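PDB 6NZS: dextranase from Pseudarthrobacter oxydans, which catalyses the endohydrolysis of alpha-1,6-glucosidic linkages in dextran. Local coordinates for residues Thr22-Phe36 and Ala53-Asp65. Numbering follows the deposited sequence.
Sequences TTGPTGNDEVRRSSF and AFTYMSIPRSGKD
Arg32 O is held by two donors, a water at 2.7 Å and, through a weak bond, Met57 N; Met57 N in turn donates to the same water, which closes a small triangle between the two segments. This lies in the Ig-like N-terminal domain of a family 49 glycoside hydrolase, where strands 31-33 and 56-58 cross at 97° and share a single bridge, Arg33 with Tyr56. Beside it Ser34 N donates almost straight (169°) to Thr55 O at 2.9 Å. Beyond the crossing the Arg32 side chain turns toward the loop 59-63. Its aliphatic part passes Met57 O, with CD 3.3 Å from that oxygen, and a bend at chi3 (-55°) swings the guanidinium between two methyls: Ile59 CD1 over one face, offset toward the rim, and Thr26 CG2 over the centre of the other. In the guanidinium plane NH1 and NH2 both grip Gly24 O, the NH1 bond being 2.9 Å long, and NH1 also reaches Asn21 O. NE donates to a second water, which donates in turn to Ser62 OG. A third water links Thr26 N to Ser62 OG, and that hydroxyl also bonds Glu336, just past strand 325-335, a link that probably joins the Ig-like domain to the beta-solenoid. A leucine in place of Arg32 would probably leave Gly24 O and Asn21 O without these donors, and Ile59 and Thr26 without the flat group between them. On the other flank of the crossing, Val31 CG1 packs 3.8 Å from both Phe54 CE2 and Tyr56 CD1. Met57 CB lies against Ser34 CA; the extended chain carries SD to the edge of the Phe36 ring, a Met-aromatic contact 3.7 Å from CE2, and a bend at chi3 then turns CE to Thr22 CG2, at 3.9 Å.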
loop_
_atom_site.group_PDB
_atom_site.type_symbol
_atom_site.label_atom_id
_atom_site.label_comp_id
_atom_site.label_asym_id
_atom_site.label_seq_id
_atom_site.Cartn_x
_atom_site.Cartn_y
_atom_site.Cartn_z
ATOM N N THR A 22 -17.870 2.676 -15.376
ATOM C CA THR A 22 -16.638 3.454 -15.346
ATOM C C THR A 22 -16.877 4.913 -15.002
ATOM O O THR A 22 -15.943 5.715 -15.082
ATOM C CB THR A 22 -15.886 3.367 -16.676
ATOM O OG1 THR A 22 -16.754 3.776 -17.747
ATOM C CG2 THR A 22 -15.377 1.955 -16.927
ATOM N N THR A 23 -18.104 5.283 -14.628
ATOM C CA THR A 23 -18.479 6.688 -14.548
ATOM C C THR A 23 -18.988 7.154 -13.194
ATOM O O THR A 23 -18.980 8.364 -12.951
ATOM C CB THR A 23 -19.548 7.036 -15.600
ATOM O OG1 THR A 23 -20.757 6.338 -15.298
ATOM C CG2 THR A 23 -19.083 6.661 -17.003
ATOM N N GLY A 24 -19.451 6.263 -12.326
ATOM C CA GLY A 24 -20.082 6.701 -11.108
ATOM C C GLY A 24 -20.151 5.612 -10.065
ATOM O O GLY A 24 -19.676 4.490 -10.265
ATOM N N PRO A 25 -20.731 5.934 -8.911
ATOM C CA PRO A 25 -20.805 4.951 -7.825
ATOM C C PRO A 25 -21.733 3.811 -8.196
ATOM O O PRO A 25 -22.754 4.006 -8.860
ATOM C CB PRO A 25 -21.371 5.763 -6.654
ATOM C CG PRO A 25 -22.111 6.887 -7.307
ATOM C CD PRO A 25 -21.307 7.233 -8.527
ATOM N N THR A 26 -21.362 2.605 -7.783
ATOM C CA THR A 26 -22.262 1.490 -8.007
ATOM C C THR A 26 -23.357 1.488 -6.942
ATOM O O THR A 26 -23.235 2.115 -5.882
ATOM C CB THR A 26 -21.495 0.169 -7.994
ATOM O OG1 THR A 26 -20.795 0.045 -6.752
ATOM C CG2 THR A 26 -20.487 0.144 -9.129
ATOM N N GLY A 27 -24.444 0.782 -7.243
ATOM C CA GLY A 27 -25.513 0.640 -6.275
ATOM C C GLY A 27 -25.067 -0.127 -5.046
ATOM O O GLY A 27 -24.059 -0.836 -5.047
ATOM N N ASN A 28 -25.844 0.027 -3.967
ATOM C CA ASN A 28 -25.497 -0.635 -2.713
ATOM C C ASN A 28 -25.390 -2.143 -2.882
ATOM O O ASN A 28 -24.572 -2.786 -2.214
ATOM C CB ASN A 28 -26.536 -0.298 -1.644
ATOM C CG ASN A 28 -26.394 1.115 -1.128
ATOM O OD1 ASN A 28 -25.544 1.873 -1.592
ATOM N ND2 ASN A 28 -27.229 1.480 -0.160
ATOM N N ASP A 29 -26.185 -2.716 -3.781
ATOM C CA ASP A 29 -26.236 -4.153 -3.998
ATOM C C ASP A 29 -25.477 -4.591 -5.245
ATOM O O ASP A 29 -25.724 -5.689 -5.754
ATOM C CB ASP A 29 -27.693 -4.619 -4.073
ATOM C CG ASP A 29 -28.478 -3.926 -5.187
ATOM O OD1 ASP A 29 -27.981 -2.927 -5.761
ATOM O OD2 ASP A 29 -29.602 -4.385 -5.487
ATOM N N GLU A 30 -24.562 -3.762 -5.744
ATOM C CA GLU A 30 -23.801 -4.045 -6.954
ATOM C C GLU A 30 -22.310 -4.112 -6.637
ATOM O O GLU A 30 -21.834 -3.513 -5.670
ATOM C CB GLU A 30 -24.043 -2.957 -8.010
ATOM C CG GLU A 30 -25.486 -2.905 -8.515
ATOM C CD GLU A 30 -25.733 -1.747 -9.463
ATOM O OE1 GLU A 30 -24.903 -0.815 -9.492
ATOM O OE2 GLU A 30 -26.763 -1.774 -10.178
ATOM N N VAL A 31 -21.571 -4.838 -7.478
ATOM C CA VAL A 31 -20.112 -4.908 -7.405
ATOM C C VAL A 31 -19.552 -4.482 -8.755
ATOM O O VAL A 31 -19.967 -5.007 -9.793
ATOM C CB VAL A 31 -19.633 -6.332 -7.063
ATOM C CG1 VAL A 31 -18.108 -6.392 -7.058
ATOM C CG2 VAL A 31 -20.188 -6.788 -5.714
ATOM N N ARG A 32 -18.605 -3.544 -8.744
ATOM C CA ARG A 32 -18.004 -3.076 -9.994
ATOM C C ARG A 32 -17.079 -4.147 -10.570
ATOM O O ARG A 32 -16.133 -4.579 -9.901
ATOM C CB ARG A 32 -17.219 -1.786 -9.758
ATOM C CG ARG A 32 -17.038 -0.954 -11.031
ATOM C CD ARG A 32 -16.043 0.201 -10.844
ATOM N NE ARG A 32 -16.371 1.099 -9.734
ATOM C CZ ARG A 32 -17.216 2.125 -9.811
ATOM N NH1 ARG A 32 -17.845 2.399 -10.951
ATOM N NH2 ARG A 32 -17.436 2.879 -8.735
ATOM N N ARG A 33 -17.352 -4.562 -11.802
ATOM C CA ARG A 33 -16.531 -5.523 -12.523
ATOM C C ARG A 33 -15.562 -4.758 -13.415
ATOM O O ARG A 33 -15.912 -3.715 -13.967
ATOM C CB ARG A 33 -17.425 -6.406 -13.401
ATOM C CG ARG A 33 -16.653 -7.364 -14.297
ATOM C CD ARG A 33 -17.581 -8.269 -15.081
ATOM N NE ARG A 33 -16.838 -8.943 -16.134
ATOM C CZ ARG A 33 -17.390 -9.727 -17.052
ATOM N NH1 ARG A 33 -18.703 -9.934 -17.040
ATOM N NH2 ARG A 33 -16.633 -10.276 -17.990
ATOM N N SER A 34 -14.344 -5.284 -13.577
ATOM C CA SER A 34 -13.396 -4.643 -14.488
ATOM C C SER A 34 -13.935 -4.583 -15.913
ATOM O O SER A 34 -14.355 -5.597 -16.479
ATOM C CB SER A 34 -12.066 -5.393 -14.501
ATOM O OG SER A 34 -11.155 -4.805 -15.430
ATOM N N SER A 35 -13.894 -3.384 -16.499
ATOM C CA SER A 35 -14.236 -3.208 -17.903
ATOM C C SER A 35 -13.114 -3.622 -18.839
ATOM O O SER A 35 -13.337 -3.710 -20.052
ATOM C CB SER A 35 -14.528 -1.734 -18.180
ATOM O OG SER A 35 -15.618 -1.294 -17.395
ATOM N N PHE A 36 -11.925 -3.899 -18.316
ATOM C CA PHE A 36 -10.739 -3.954 -19.150
ATOM C C PHE A 36 -10.063 -5.309 -19.220
ATOM O O PHE A 36 -9.352 -5.556 -20.200
ATOM C CB PHE A 36 -9.735 -2.882 -18.698
ATOM C CG PHE A 36 -10.348 -1.526 -18.634
ATOM C CD1 PHE A 36 -10.600 -0.832 -19.800
ATOM C CD2 PHE A 36 -10.732 -0.965 -17.428
ATOM C CE1 PHE A 36 -11.200 0.409 -19.776
ATOM C CE2 PHE A 36 -11.331 0.286 -17.403
ATOM C CZ PHE A 36 -11.565 0.964 -18.574
ATOM N N ALA A 53 -12.359 -16.305 -12.704
ATOM C CA ALA A 53 -12.152 -15.650 -11.419
ATOM C C ALA A 53 -12.544 -14.195 -11.589
ATOM O O ALA A 53 -12.115 -13.549 -12.548
ATOM C CB ALA A 53 -10.687 -15.731 -10.983
ATOM N N PHE A 54 -13.361 -13.684 -10.677
ATOM C CA PHE A 54 -13.856 -12.322 -10.822
ATOM C C PHE A 54 -12.706 -11.325 -10.806
ATOM O O PHE A 54 -11.741 -11.482 -10.052
ATOM C CB PHE A 54 -14.802 -11.993 -9.671
ATOM C CG PHE A 54 -15.643 -10.780 -9.925
ATOM C CD1 PHE A 54 -16.728 -10.856 -10.791
ATOM C CD2 PHE A 54 -15.350 -9.568 -9.329
ATOM C CE1 PHE A 54 -17.511 -9.749 -11.043
ATOM C CE2 PHE A 54 -16.141 -8.447 -9.571
ATOM C CZ PHE A 54 -17.218 -8.534 -10.425
ATOM N N THR A 55 -12.815 -10.287 -11.637
ATOM C CA THR A 55 -11.891 -9.156 -11.584
ATOM C C THR A 55 -12.684 -7.938 -11.133
ATOM O O THR A 55 -13.552 -7.443 -11.865
ATOM C CB THR A 55 -11.186 -8.907 -12.915
ATOM O OG1 THR A 55 -10.514 -10.102 -13.336
ATOM C CG2 THR A 55 -10.155 -7.791 -12.765
ATOM N N TYR A 56 -12.379 -7.473 -9.928
ATOM C CA TYR A 56 -12.939 -6.257 -9.355
ATOM C C TYR A 56 -12.306 -5.035 -10.003
ATOM O O TYR A 56 -11.271 -5.120 -10.661
ATOM C CB TYR A 56 -12.613 -6.200 -7.862
ATOM C CG TYR A 56 -13.156 -7.378 -7.087
ATOM C CD1 TYR A 56 -14.470 -7.381 -6.644
ATOM C CD2 TYR A 56 -12.358 -8.489 -6.800
ATOM C CE1 TYR A 56 -14.990 -8.457 -5.944
ATOM C CE2 TYR A 56 -12.866 -9.567 -6.094
ATOM C CZ TYR A 56 -14.184 -9.550 -5.677
ATOM O OH TYR A 56 -14.693 -10.624 -4.979
ATOM N N MET A 57 -12.922 -3.869 -9.790
ATOM C CA MET A 57 -12.328 -2.628 -10.279
ATOM C C MET A 57 -12.683 -1.457 -9.368
ATOM O O MET A 57 -13.832 -1.314 -8.930
ATOM C CB MET A 57 -12.734 -2.307 -11.729
ATOM C CG MET A 57 -11.961 -1.131 -12.327
ATOM S SD MET A 57 -12.315 -0.845 -14.072
ATOM C CE MET A 57 -13.964 -0.181 -13.949
ATOM N N SER A 58 -11.685 -0.622 -9.091
ATOM C CA SER A 58 -11.857 0.619 -8.348
ATOM C C SER A 58 -11.541 1.787 -9.269
ATOM O O SER A 58 -10.642 1.697 -10.108
ATOM C CB SER A 58 -10.908 0.631 -7.147
ATOM O OG SER A 58 -10.842 1.913 -6.550
ATOM N N ILE A 59 -12.311 2.867 -9.145
ATOM C CA ILE A 59 -12.064 4.086 -9.916
ATOM C C ILE A 59 -11.999 5.263 -8.950
ATOM O O ILE A 59 -12.516 5.188 -7.824
ATOM C CB ILE A 59 -13.128 4.301 -11.024
ATOM C CG1 ILE A 59 -14.488 4.699 -10.438
ATOM C CG2 ILE A 59 -13.266 3.055 -11.872
ATOM C CD1 ILE A 59 -15.534 5.060 -11.521
ATOM N N PRO A 60 -11.339 6.356 -9.350
ATOM C CA PRO A 60 -11.123 7.482 -8.429
ATOM C C PRO A 60 -12.438 8.063 -7.927
ATOM O O PRO A 60 -13.334 8.387 -8.713
ATOM C CB PRO A 60 -10.342 8.491 -9.284
ATOM C CG PRO A 60 -9.643 7.640 -10.314
ATOM C CD PRO A 60 -10.609 6.529 -10.618
ATOM N N ARG A 61 -12.545 8.190 -6.605
ATOM C CA ARG A 61 -13.742 8.688 -5.925
ATOM C C ARG A 61 -14.959 7.813 -6.165
ATOM O O ARG A 61 -16.088 8.249 -5.925
ATOM C CB ARG A 61 -14.090 10.140 -6.303
ATOM C CG ARG A 61 -12.931 11.095 -6.314
ATOM C CD ARG A 61 -13.431 12.546 -6.255
ATOM N NE ARG A 61 -12.309 13.471 -6.288
ATOM C CZ ARG A 61 -11.789 13.970 -7.402
ATOM N NH1 ARG A 61 -12.320 13.667 -8.580
ATOM N NH2 ARG A 61 -10.744 14.780 -7.331
ATOM N N SER A 62 -14.772 6.587 -6.664
ATOM C CA SER A 62 -15.888 5.794 -7.175
ATOM C C SER A 62 -16.682 6.536 -8.249
ATOM O O SER A 62 -17.847 6.217 -8.478
ATOM C CB SER A 62 -16.827 5.274 -6.070
ATOM O OG SER A 62 -16.475 3.962 -5.651
ATOM N N GLY A 63 -16.071 7.514 -8.910
ATOM C CA GLY A 63 -16.751 8.286 -9.933
ATOM C C GLY A 63 -17.672 9.354 -9.399
ATOM O O GLY A 63 -18.368 10.006 -10.189
ATOM N N LYS A 64 -17.700 9.550 -8.088
ATOM C CA LYS A 64 -18.548 10.565 -7.489
ATOM C C LYS A 64 -17.944 11.948 -7.676
ATOM O O LYS A 64 -16.725 12.115 -7.790
ATOM C CB LYS A 64 -18.725 10.293 -5.995
ATOM C CG LYS A 64 -19.508 9.031 -5.708
ATOM C CD LYS A 64 -19.654 8.811 -4.214
ATOM C CE LYS A 64 -18.430 8.118 -3.647
ATOM N NZ LYS A 64 -18.535 7.925 -2.170
ATOM N N ASP A 65 -18.815 12.949 -7.730
ATOM C CA ASP A 65 -18.358 14.314 -7.559
ATOM C C ASP A 65 -17.950 14.538 -6.107
ATOM O O ASP A 65 -18.299 13.767 -5.209
ATOM C CB ASP A 65 -19.477 15.299 -7.899
ATOM C CG ASP A 65 -19.828 15.305 -9.371
ATOM O OD1 ASP A 65 -18.949 15.013 -10.208
ATOM O OD2 ASP A 65 -20.992 15.621 -9.689
HETATM O O HOH W 1 -19.188 2.667 -5.680
HETATM O O HOH W 2 -15.342 1.309 -7.070
HETATM O O HOH W 3 -15.091 -3.996 -7.439
#